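Local coordinates for protein dTDP-4-amino-4,6-dideoxyglucose formyltransferase (Shewanella sp. FDAARGOS_354, PDB 6V2T) that probably transfers a formyl group from a folate cofactor to the 4-amino group of dTDP-4-amino-4,6-dideoxyglucose, making an N-formylated sugar for lipopolysaccharide O-antigen, at residues S30-L35 / S97-Q102; Y57-I62 / L74-V79; R113-H118 / A191-A196. One frame throughout, in Å; residues are numbered along the deposited sequence.

Interaction 1. Residues S30-L35 / S97-Q102. With 0FX (dTDP-4-amino-4,6-dideoxyglucose), chain G; FOL (folic acid), chain H.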
loop_
_atom_site.group_PDB
_atom_site.type_symbol
_atom_site.label_atom_id
_atom_site.label_comp_id
_atom_site.label_asym_id
_atom_site.label_seq_id
_atom_site.Cartn_x
_atom_site.Cartn_y
_atom_site.Cartn_z
ATOM N N SER B 30 20.236 16.331 17.196
ATOM C CA SER B 30 19.162 15.908 16.279
ATOM C C SER B 30 19.583 14.696 15.447
ATOM O O SER B 30 20.733 14.665 14.950
ATOM C CB SER B 30 18.795 17.033 15.386
ATOM O OG SER B 30 17.731 16.627 14.548
ATOM N N ASP B 31 18.640 13.786 15.236
ATOM C CA ASP B 31 18.832 12.574 14.394
ATOM C C ASP B 31 17.823 12.582 13.240
ATOM O O ASP B 31 17.568 11.499 12.703
ATOM C CB ASP B 31 18.749 11.332 15.279
ATOM C CG ASP B 31 19.963 11.242 16.183
ATOM O OD1 ASP B 31 21.105 11.193 15.650
ATOM O OD2 ASP B 31 19.769 11.279 17.398
ATOM N N ASN B 32 17.298 13.762 12.884
ATOM C CA ASN B 32 16.248 13.981 11.852
ATOM C C ASN B 32 16.743 15.035 10.851
ATOM O O ASN B 32 16.858 16.244 11.214
ATOM C CB ASN B 32 14.918 14.379 12.489
ATOM C CG ASN B 32 13.746 14.353 11.525
ATOM O OD1 ASN B 32 13.410 15.368 10.920
ATOM N ND2 ASN B 32 13.112 13.200 11.390
ATOM N N LYS B 33 17.062 14.608 9.628
ATOM C CA LYS B 33 17.625 15.519 8.602
ATOM C C LYS B 33 16.586 16.584 8.268
ATOM O O LYS B 33 16.933 17.760 8.215
ATOM C CB LYS B 33 18.103 14.753 7.361
ATOM C CG LYS B 33 19.013 15.556 6.442
ATOM C CD LYS B 33 18.817 15.266 4.971
ATOM C CE LYS B 33 18.915 16.512 4.120
ATOM N NZ LYS B 33 18.272 16.313 2.801
ATOM N N PRO B 34 15.296 16.248 8.022
ATOM C CA PRO B 34 14.294 17.277 7.730
ATOM C C PRO B 34 14.272 18.430 8.754
ATOM O O PRO B 34 14.351 19.559 8.330
ATOM C CB PRO B 34 12.977 16.485 7.691
ATOM C CG PRO B 34 13.406 15.100 7.239
ATOM C CD PRO B 34 14.736 14.887 7.928
ATOM N N LEU B 35 14.215 18.134 10.059
ATOM C CA LEU B 35 14.277 19.145 11.158
ATOM C C LEU B 35 15.586 19.956 11.129
ATOM O O LEU B 35 15.500 21.173 11.166
ATOM C CB LEU B 35 14.137 18.460 12.528
ATOM C CG LEU B 35 12.720 18.379 13.089
ATOM C CD1 LEU B 35 12.760 18.041 14.579
ATOM C CD2 LEU B 35 11.939 19.670 12.854
ATOM N N SER B 97 16.942 19.386 21.931
ATOM C CA SER B 97 16.754 18.042 21.368
ATOM C C SER B 97 15.725 18.150 20.254
ATOM O O SER B 97 14.572 18.499 20.544
ATOM C CB SER B 97 16.294 17.070 22.413
ATOM O OG SER B 97 15.724 15.962 21.765
ATOM N N ALA B 98 16.132 17.869 19.032
ATOM C CA ALA B 98 15.252 17.873 17.847
ATOM C C ALA B 98 15.192 16.440 17.317
ATOM O O ALA B 98 16.000 16.081 16.431
ATOM C CB ALA B 98 15.759 18.867 16.829
ATOM N N HIS B 99 14.272 15.640 17.857
ATOM C CA HIS B 99 14.163 14.198 17.513
ATOM C C HIS B 99 15.527 13.554 17.799
ATOM O O HIS B 99 16.119 12.986 16.897
ATOM C CB HIS B 99 13.709 14.034 16.064
ATOM C CG HIS B 99 12.321 14.509 15.783
ATOM N ND1 HIS B 99 11.525 13.900 14.846
ATOM C CD2 HIS B 99 11.592 15.517 16.305
ATOM C CE1 HIS B 99 10.362 14.533 14.785
ATOM N NE2 HIS B 99 10.379 15.532 15.682
ATOM N N CYS B 100 16.016 13.713 19.025
ATOM C CA CYS B 100 17.277 13.123 19.527
ATOM C C CYS B 100 17.019 11.677 19.952
ATOM O O CYS B 100 16.131 11.486 20.810
ATOM C CB CYS B 100 17.790 13.912 20.718
ATOM S SG CYS B 100 19.352 13.279 21.351
ATOM N N LYS B 101 17.769 10.722 19.386
ATOM C CA LYS B 101 17.654 9.259 19.689
ATOM C C LYS B 101 18.166 8.933 21.106
ATOM O O LYS B 101 17.898 7.813 21.557
ATOM C CB LYS B 101 18.419 8.410 18.662
ATOM C CG LYS B 101 17.830 8.366 17.258
ATOM C CD LYS B 101 18.781 7.801 16.206
ATOM C CE LYS B 101 18.128 7.624 14.847
ATOM N NZ LYS B 101 17.070 6.586 14.895
ATOM N N GLN B 102 18.879 9.830 21.800
ATOM C CA GLN B 102 19.462 9.494 23.136
ATOM C C GLN B 102 18.660 10.116 24.275
ATOM O O GLN B 102 18.293 11.286 24.183
ATOM C CB GLN B 102 20.892 10.001 23.288
ATOM C CG GLN B 102 21.887 9.364 22.334
ATOM C CD GLN B 102 23.283 9.868 22.624
ATOM O OE1 GLN B 102 23.649 10.994 22.279
ATOM N NE2 GLN B 102 24.061 9.037 23.299
HETATM O O4P 0FX G . 10.588 10.855 14.401
HETATM P P2 0FX G . 12.040 10.482 14.093
HETATM O O3P 0FX G . 12.917 11.678 13.898
HETATM O O1G 0FX G . 12.482 9.771 15.422
HETATM C C1G 0FX G . 13.641 10.257 16.094
HETATM C C2G 0FX G . 14.423 9.015 16.472
HETATM O O2G 0FX G . 14.838 8.221 15.345
HETATM C C3G 0FX G . 13.512 8.177 17.352
HETATM O O3G 0FX G . 14.291 7.058 17.800
HETATM C C4G 0FX G . 12.932 9.002 18.518
HETATM N N4A 0FX G . 11.865 8.232 19.163
HETATM C C5G 0FX G . 12.329 10.345 18.121
HETATM C C6G 0FX G . 11.996 11.188 19.369
HETATM O O5G 0FX G . 13.253 11.020 17.262
HETATM O OPP 0FX G . 12.496 9.609 12.710
HETATM P P 0FX G . 12.145 8.084 12.798
HETATM O O1P 0FX G . 12.750 7.279 13.850
HETATM O O2P 0FX G . 12.631 7.467 11.513
HETATM O O5 0FX G . 10.598 7.789 12.701
HETATM C C5 0FX G . 9.764 8.553 11.872
HETATM C C4 0FX G . 8.495 7.726 11.632
HETATM O O4 0FX G . 8.755 6.576 10.824
HETATM C C3 0FX G . 7.884 7.116 12.906
HETATM O O3 0FX G . 7.108 8.056 13.636
HETATM C C2 0FX G . 7.085 5.888 12.401
HETATM C C1 0FX G . 7.924 5.512 11.147
HETATM N N11 0FX G . 8.743 4.343 11.435
HETATM C C61 0FX G . 10.053 4.438 11.753
HETATM C C51 0FX G . 10.780 3.273 11.993
HETATM C C5A 0FX G . 12.256 3.360 12.365
HETATM C C21 0FX G . 8.137 3.153 11.341
HETATM O O21 0FX G . 6.819 3.107 11.022
HETATM N N31 0FX G . 8.803 1.997 11.581
HETATM C C41 0FX G . 10.123 2.039 11.904
HETATM O O41 0FX G . 10.762 0.867 12.192
HETATM N N1 FOL H . 15.888 12.954 27.483
HETATM C C2 FOL H . 15.287 13.243 28.648
HETATM N NA2 FOL H . 15.950 13.080 29.788
HETATM N N3 FOL H . 14.016 13.746 28.683
HETATM C C4 FOL H . 13.322 13.897 27.545
HETATM O O4 FOL H . 12.160 14.364 27.678
HETATM C C4A FOL H . 13.927 13.603 26.327
HETATM N N5 FOL H . 13.292 13.702 25.159
HETATM C C6 FOL H . 13.759 13.048 23.932
HETATM C C7 FOL H . 15.297 13.117 23.930
HETATM N N8 FOL H . 15.883 12.801 25.205
HETATM C C8A FOL H . 15.240 13.120 26.339
HETATM C C9 FOL H . 13.050 11.668 23.664
HETATM N N10 FOL H . 13.919 10.694 22.999
HETATM C C11 FOL H . 14.240 6.573 23.793
HETATM C C12 FOL H . 15.047 7.206 22.845
HETATM C C13 FOL H . 14.912 8.574 22.588
HETATM C C14 FOL H . 13.999 9.350 23.274
HETATM C C15 FOL H . 13.216 8.722 24.236
HETATM C C16 FOL H . 13.332 7.354 24.494
HETATM C C FOL H . 14.404 5.101 24.092
HETATM O O FOL H . 15.466 4.609 23.779
HETATM N N FOL H . 13.496 4.369 24.741
#
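Asp31 reaches across to the loop at Cys100 and Lys101 and takes the backbone N of Lys101 on OD2 in a bond of 2.9 Å, nearly straight at 172° and made through the anti lone pair. With Ser60 also on OD2 and Asn63 on OD1, the buried carboxylate is held through both oxygens. Close by, Ser30 OG donates to Ala98 O at 2.6 Å, in the carbonyl plane, while Asp31 N bonds His99 O. In the tight apolar part Leu35 CD1 lies over one face of the His99 ring, 3.3 Å from His99 CD2, and also touches Ala98 CB. Here strands 24-30 and 94-98, parallel neighbours in the central sheet of the formyltransferase domain, open into the loops that bind the sugar nucleotide and folic acid, whose N10 donates to Cys100 O. Asn32, N-cap of helix 33-45, accepts from Leu35 N through OD1 and turns ND2 to O3P of the dTDP-sugar. That oxygen lies in the plane of the His99 ring, 2.8 Å from His99 ND1; Glu182 is hydrogen-bonded to NE2, which fixes the ring's rotation. On the looser, partly exposed side, Lys101 runs its methylenes past the carboxylate, Lys101 CD lying 3.6 Å from Asp31 CG, then bends at its last torsion (chi4 -66°) to bring NZ within 2.8 Å of sugar hydroxyl O2G.

Interaction 2. Residues Y57-I62 / L74-V79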
loop_
_atom_site.group_PDB
_atom_site.type_symbol
_atom_site.label_atom_id
_atom_site.label_comp_id
_atom_site.label_asym_id
_atom_site.label_seq_id
_atom_site.Cartn_x
_atom_site.Cartn_y
_atom_site.Cartn_z
ATOM N N TYR B 57 25.502 22.065 15.720
ATOM C CA TYR B 57 24.605 20.929 15.400
ATOM C C TYR B 57 25.379 19.631 15.594
ATOM O O TYR B 57 26.529 19.548 15.146
ATOM C CB TYR B 57 24.045 21.074 13.986
ATOM C CG TYR B 57 23.281 22.346 13.747
ATOM C CD1 TYR B 57 23.937 23.546 13.520
ATOM C CD2 TYR B 57 21.895 22.363 13.795
ATOM C CE1 TYR B 57 23.236 24.722 13.304
ATOM C CE2 TYR B 57 21.182 23.528 13.561
ATOM C CZ TYR B 57 21.854 24.713 13.321
ATOM O OH TYR B 57 21.132 25.854 13.105
ATOM N N ARG B 58 24.758 18.640 16.239
ATOM C CA ARG B 58 25.359 17.302 16.454
ATOM C C ARG B 58 24.255 16.244 16.324
ATOM O O ARG B 58 23.054 16.572 16.584
ATOM C CB ARG B 58 26.048 17.245 17.821
ATOM C CG ARG B 58 27.098 18.325 18.054
ATOM C CD ARG B 58 28.393 18.097 17.291
ATOM N NE ARG B 58 29.430 19.039 17.683
ATOM C CZ ARG B 58 29.632 20.210 17.104
ATOM N NH1 ARG B 58 30.595 21.007 17.534
ATOM N NH2 ARG B 58 28.879 20.577 16.089
ATOM N N TYR B 59 24.623 15.030 15.918
ATOM C CA TYR B 59 23.683 13.881 15.868
ATOM C C TYR B 59 24.110 12.909 16.962
ATOM O O TYR B 59 25.181 13.110 17.559
ATOM C CB TYR B 59 23.624 13.264 14.471
ATOM C CG TYR B 59 24.910 12.603 14.057
ATOM C CD1 TYR B 59 25.247 11.355 14.544
ATOM C CD2 TYR B 59 25.797 13.227 13.194
ATOM C CE1 TYR B 59 26.430 10.731 14.189
ATOM C CE2 TYR B 59 26.976 12.608 12.809
ATOM C CZ TYR B 59 27.298 11.359 13.316
ATOM O OH TYR B 59 28.462 10.735 12.972
ATOM N N SER B 60 23.250 11.929 17.261
ATOM C CA SER B 60 23.426 11.001 18.403
ATOM C C SER B 60 24.433 9.924 17.996
ATOM O O SER B 60 24.392 9.488 16.837
ATOM C CB SER B 60 22.128 10.360 18.849
ATOM O OG SER B 60 21.256 11.293 19.464
ATOM N N ALA B 61 25.267 9.498 18.942
ATOM C CA ALA B 61 26.278 8.427 18.769
ATOM C C ALA B 61 25.575 7.135 18.321
ATOM O O ALA B 61 26.058 6.487 17.376
ATOM C CB ALA B 61 27.024 8.247 20.075
ATOM N N ILE B 62 24.431 6.828 18.933
ATOM C CA ILE B 62 23.683 5.550 18.727
ATOM C C ILE B 62 23.000 5.544 17.348
ATOM O O ILE B 62 22.516 4.466 16.936
ATOM C CB ILE B 62 22.703 5.319 19.896
ATOM C CG1 ILE B 62 22.266 3.853 19.976
ATOM C CG2 ILE B 62 21.517 6.271 19.828
ATOM C CD1 ILE B 62 21.953 3.364 21.377
ATOM N N LEU B 74 27.334 17.675 10.188
ATOM C CA LEU B 74 27.128 17.348 11.621
ATOM C C LEU B 74 28.159 16.297 12.003
ATOM O O LEU B 74 28.608 15.531 11.128
ATOM C CB LEU B 74 25.697 16.871 11.891
ATOM C CG LEU B 74 24.697 17.980 12.217
ATOM C CD1 LEU B 74 24.525 18.934 11.049
ATOM C CD2 LEU B 74 23.353 17.410 12.636
ATOM N N THR B 75 28.565 16.324 13.261
ATOM C CA THR B 75 29.422 15.300 13.888
ATOM C C THR B 75 28.632 14.671 15.029
ATOM O O THR B 75 27.568 15.197 15.392
ATOM C CB THR B 75 30.754 15.908 14.334
ATOM O OG1 THR B 75 30.424 17.048 15.129
ATOM C CG2 THR B 75 31.628 16.307 13.164
ATOM N N SER B 76 29.129 13.562 15.544
ATOM C CA SER B 76 28.476 12.775 16.613
ATOM C C SER B 76 28.669 13.491 17.952
ATOM O O SER B 76 29.690 14.199 18.111
ATOM C CB SER B 76 29.024 11.381 16.661
ATOM O OG SER B 76 28.234 10.597 17.537
ATOM N N ILE B 77 27.724 13.300 18.875
ATOM C CA ILE B 77 27.935 13.576 20.326
ATOM C C ILE B 77 27.276 12.441 21.103
ATOM O O ILE B 77 26.290 11.884 20.577
ATOM C CB ILE B 77 27.404 14.962 20.741
ATOM C CG1 ILE B 77 28.111 15.482 21.995
ATOM C CG2 ILE B 77 25.887 14.955 20.895
ATOM C CD1 ILE B 77 28.036 16.989 22.162
ATOM N N ASN B 78 27.824 12.123 22.274
ATOM C CA ASN B 78 27.370 11.026 23.163
ATOM C C ASN B 78 26.958 11.585 24.524
ATOM O O ASN B 78 27.786 11.697 25.434
ATOM C CB ASN B 78 28.451 9.962 23.338
ATOM C CG ASN B 78 27.943 8.768 24.112
ATOM O OD1 ASN B 78 26.800 8.741 24.570
ATOM N ND2 ASN B 78 28.787 7.764 24.244
ATOM N N VAL B 79 25.668 11.802 24.687
ATOM C CA VAL B 79 25.048 12.427 25.880
ATOM C C VAL B 79 25.153 11.490 27.097
ATOM O O VAL B 79 24.852 11.948 28.223
ATOM C CB VAL B 79 23.605 12.783 25.480
ATOM C CG1 VAL B 79 22.665 12.805 26.650
ATOM C CG2 VAL B 79 23.582 14.089 24.696
#
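Strands 57-60 and 75-77 run parallel but strongly splayed, their axes 63° apart with a closest approach of 4.5 Å, and are joined by Tyr59 N to Thr75 O at 3.0 Å, Ile77 N to Tyr59 O at 2.9 Å and a weak, bent bond from Ala61 N to Ile77 O. Tyr59 carries much of the side-chain contact. Its CG stands between the backbone N and the carbonyl carbon (chi1 67°), which lays the ring over the neighbouring strand: Ser76 CA lies over one face in a CH-pi contact, 3.9 Å from the ring centroid, while Leu74 CB meets the edge in the ring plane. Ser76 CB comes within 3.6 Å of Tyr59 CE1, and Ser76 OG rests against Ala61 CA. Strand 53-60, helix 67-70 and strand 75-77 form a beta-alpha-beta unit at the margin of the Rossmann-like sheet, where 75-77 is the outermost strand of the chain on this side. Tyr57 offers only the root of its side chain to this contact, Tyr57 CB lying 3.6 Å from Leu74 CG, before the ring leads off to pack on helix 33-45. Arg58, in the conformer described, one of two, lies alongside Thr75 and points the same way, with Arg58 CD 3.1 Å from Thr75 OG1 and that hydroxyl over a face of the guanidinium. A bend at chi2 (-74°) helps fold this conformer back, letting Arg58 NH2 donate to Tyr57 O at 2.7 Å. Beside it, Ile77 CG2 touches Arg58 CB, and the Ile77 side chain also packs on Val29 and on Asp84 and Ile88 of helix 82-91.

Interaction 3. Residues R113-H118 / A191-A196. With FOL (folic acid), chain H.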
loop_
_atom_site.group_PDB
_atom_site.type_symbol
_atom_site.label_atom_id
_atom_site.label_comp_id
_atom_site.label_asym_id
_atom_site.label_seq_id
_atom_site.Cartn_x
_atom_site.Cartn_y
_atom_site.Cartn_z
ATOM N N ARG B 113 19.748 24.327 30.748
ATOM C CA ARG B 113 18.398 24.482 30.150
ATOM C C ARG B 113 18.334 23.560 28.912
ATOM O O ARG B 113 19.065 23.807 27.927
ATOM C CB ARG B 113 18.100 25.954 29.840
ATOM C CG ARG B 113 16.631 26.221 29.511
ATOM C CD ARG B 113 16.309 27.697 29.635
ATOM N NE ARG B 113 17.131 28.482 28.710
ATOM C CZ ARG B 113 16.699 28.982 27.547
ATOM N NH1 ARG B 113 17.527 29.659 26.767
ATOM N NH2 ARG B 113 15.445 28.841 27.173
ATOM N N CYS B 114 17.548 22.476 28.974
ATOM C CA CYS B 114 17.363 21.533 27.837
ATOM C C CYS B 114 15.906 21.583 27.374
ATOM O O CYS B 114 15.012 21.515 28.231
ATOM C CB CYS B 114 17.787 20.127 28.230
ATOM S SG CYS B 114 19.555 19.995 28.610
ATOM N N ILE B 115 15.681 21.713 26.063
ATOM C CA ILE B 115 14.332 21.806 25.446
ATOM C C ILE B 115 14.207 20.754 24.345
ATOM O O ILE B 115 15.099 20.678 23.473
ATOM C CB ILE B 115 14.073 23.237 24.932
ATOM C CG1 ILE B 115 14.070 24.232 26.091
ATOM C CG2 ILE B 115 12.790 23.270 24.124
ATOM C CD1 ILE B 115 13.854 25.714 25.718
ATOM N N ASN B 116 13.101 20.009 24.359
ATOM C CA ASN B 116 12.819 18.898 23.420
ATOM C C ASN B 116 11.737 19.335 22.443
ATOM O O ASN B 116 10.726 20.006 22.847
ATOM C CB ASN B 116 12.445 17.598 24.142
ATOM C CG ASN B 116 12.216 16.410 23.219
ATOM O OD1 ASN B 116 11.174 15.764 23.274
ATOM N ND2 ASN B 116 13.170 16.078 22.378
ATOM N N ILE B 117 11.940 18.982 21.187
ATOM C CA ILE B 117 10.898 19.091 20.138
ATOM C C ILE B 117 10.351 17.682 19.898
ATOM O O ILE B 117 11.063 16.828 19.340
ATOM C CB ILE B 117 11.503 19.738 18.876
ATOM C CG1 ILE B 117 12.205 21.048 19.211
ATOM C CG2 ILE B 117 10.419 19.956 17.824
ATOM C CD1 ILE B 117 13.073 21.559 18.089
ATOM N N HIS B 118 9.140 17.417 20.364
ATOM C CA HIS B 118 8.534 16.061 20.383
ATOM C C HIS B 118 7.373 16.016 19.401
ATOM O O HIS B 118 6.448 16.832 19.482
ATOM C CB HIS B 118 8.077 15.717 21.811
ATOM C CG HIS B 118 7.305 14.445 21.946
ATOM N ND1 HIS B 118 7.883 13.202 21.744
ATOM C CD2 HIS B 118 6.058 14.209 22.385
ATOM C CE1 HIS B 118 6.991 12.267 21.985
ATOM N NE2 HIS B 118 5.845 12.864 22.344
ATOM N N ALA B 191 13.106 31.667 18.172
ATOM C CA ALA B 191 13.711 32.817 18.886
ATOM C C ALA B 191 13.202 32.826 20.334
ATOM O O ALA B 191 14.030 32.990 21.247
ATOM C CB ALA B 191 13.376 34.129 18.195
ATOM N N ASP B 192 11.893 32.661 20.499
ATOM C CA ASP B 192 11.189 32.650 21.804
ATOM C C ASP B 192 11.831 31.601 22.717
ATOM O O ASP B 192 12.067 31.931 23.882
ATOM C CB ASP B 192 9.701 32.357 21.648
ATOM C CG ASP B 192 8.879 33.493 21.079
ATOM O OD1 ASP B 192 9.334 34.641 21.158
ATOM O OD2 ASP B 192 7.769 33.206 20.588
ATOM N N LEU B 193 12.105 30.406 22.194
ATOM C CA LEU B 193 12.724 29.278 22.947
ATOM C C LEU B 193 14.110 29.684 23.408
ATOM O O LEU B 193 14.473 29.508 24.605
ATOM C CB LEU B 193 12.878 28.049 22.040
ATOM C CG LEU B 193 11.592 27.326 21.695
ATOM C CD1 LEU B 193 11.894 26.097 20.829
ATOM C CD2 LEU B 193 10.843 26.960 22.974
ATOM N N VAL B 194 14.895 30.173 22.460
ATOM C CA VAL B 194 16.283 30.600 22.734
ATOM C C VAL B 194 16.294 31.666 23.838
ATOM O O VAL B 194 17.162 31.535 24.702
ATOM C CB VAL B 194 16.983 31.097 21.456
ATOM C CG1 VAL B 194 18.345 31.661 21.786
ATOM C CG2 VAL B 194 17.078 30.007 20.398
ATOM N N PHE B 195 15.382 32.657 23.816
ATOM C CA PHE B 195 15.439 33.876 24.685
ATOM C C PHE B 195 14.470 33.754 25.873
ATOM O O PHE B 195 14.245 34.760 26.563
ATOM C CB PHE B 195 15.157 35.143 23.860
ATOM C CG PHE B 195 16.176 35.380 22.777
ATOM C CD1 PHE B 195 17.528 35.276 23.046
ATOM C CD2 PHE B 195 15.777 35.651 21.473
ATOM C CE1 PHE B 195 18.475 35.466 22.049
ATOM C CE2 PHE B 195 16.720 35.806 20.470
ATOM C CZ PHE B 195 18.063 35.733 20.757
ATOM N N ALA B 196 13.925 32.549 26.095
ATOM C CA ALA B 196 13.014 32.185 27.202
ATOM C C ALA B 196 11.806 33.115 27.241
ATOM O O ALA B 196 11.295 33.433 28.341
ATOM C CB ALA B 196 13.745 32.180 28.510
HETATM N N1 FOL H . 15.888 12.954 27.483
HETATM C C2 FOL H . 15.287 13.243 28.648
HETATM N NA2 FOL H . 15.950 13.080 29.788
HETATM N N3 FOL H . 14.016 13.746 28.683
HETATM C C4 FOL H . 13.322 13.897 27.545
HETATM O O4 FOL H . 12.160 14.364 27.678
HETATM C C4A FOL H . 13.927 13.603 26.327
HETATM N N5 FOL H . 13.292 13.702 25.159
HETATM C C6 FOL H . 13.759 13.048 23.932
HETATM C C7 FOL H . 15.297 13.117 23.930
HETATM N N8 FOL H . 15.883 12.801 25.205
HETATM C C8A FOL H . 15.240 13.120 26.339
HETATM C C9 FOL H . 13.050 11.668 23.664
HETATM N N10 FOL H . 13.919 10.694 22.999
HETATM C C11 FOL H . 14.240 6.573 23.793
HETATM C C12 FOL H . 15.047 7.206 22.845
HETATM C C13 FOL H . 14.912 8.574 22.588
HETATM C C14 FOL H . 13.999 9.350 23.274
HETATM C C15 FOL H . 13.216 8.722 24.236
HETATM C C16 FOL H . 13.332 7.354 24.494
HETATM C C FOL H . 14.404 5.101 24.092
HETATM O O FOL H . 15.466 4.609 23.779
HETATM N N FOL H . 13.496 4.369 24.741
#
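Arg113 lays its guanidinium against the C-terminal turn of helix 171-194, with Ala196 CB over one face, 4.0 Å from Arg113 NH2. Two carbonyls meet the edge of the group. NH2 bonds Leu193 O at 2.8 Å, nearly along the C=O axis and with an N-H...O angle of 166°; NH1 reaches Val194 O at 2.8 Å too, but from above that carbonyl's plane. The paired bonds fix the rotation of the guanidinium, and a positive group among carbonyls at a helix C-terminus would be expected to complement the helix dipole. The chain is extended through its first two torsions and then bends at chi3 (60°), which turns the end toward the carbonyls. NH2 is held further by Tyr198 OH. Deeper in, Ile115 CD1 approaches Leu193 CD2 at 4.3 Å, a loose apolar touch. Asn116 leads away from the helix and packs against the folic acid, Asn116 ND2 lying 3.5 Å from folic acid C6; its OD1 is hydrogen-bonded to His146 and its ND2 weakly to Ser97 OG. Strand 113-118 runs between strands 94-98 and 141-147 in the mixed sheet, and helix 171-194 covers the face bearing Ile115, where Leu193 packs on Ile145 and on Leu158 and Phe159 of strand 157-163.

Overall arrangement
All three contacts reach the same mixed sheet. Interaction 1 lies at the C-terminal ends of its central strands, about 10 Å between centres from interaction 2 and about 14 Å from interaction 3, whereas interactions 2 and 3 are 19 Å apart and do not touch. Interaction 2 is nested in the chain loop that interaction 1 closes; a probable hydrogen bond between Ser60 OG and Asp31 OD2, 2.5 Å, connects the two, as does Ser30 N, 2.9 Å from Arg58 O. Backbone bonds from Ser97 to Ile115 and Ile117 join interaction 1 to interaction 3. Both ligands contact interaction 1, folic acid also reaches Asn116 of interaction 3, and interaction 2 touches neither ligand, the Ser60 side chain being about 8 Å from each.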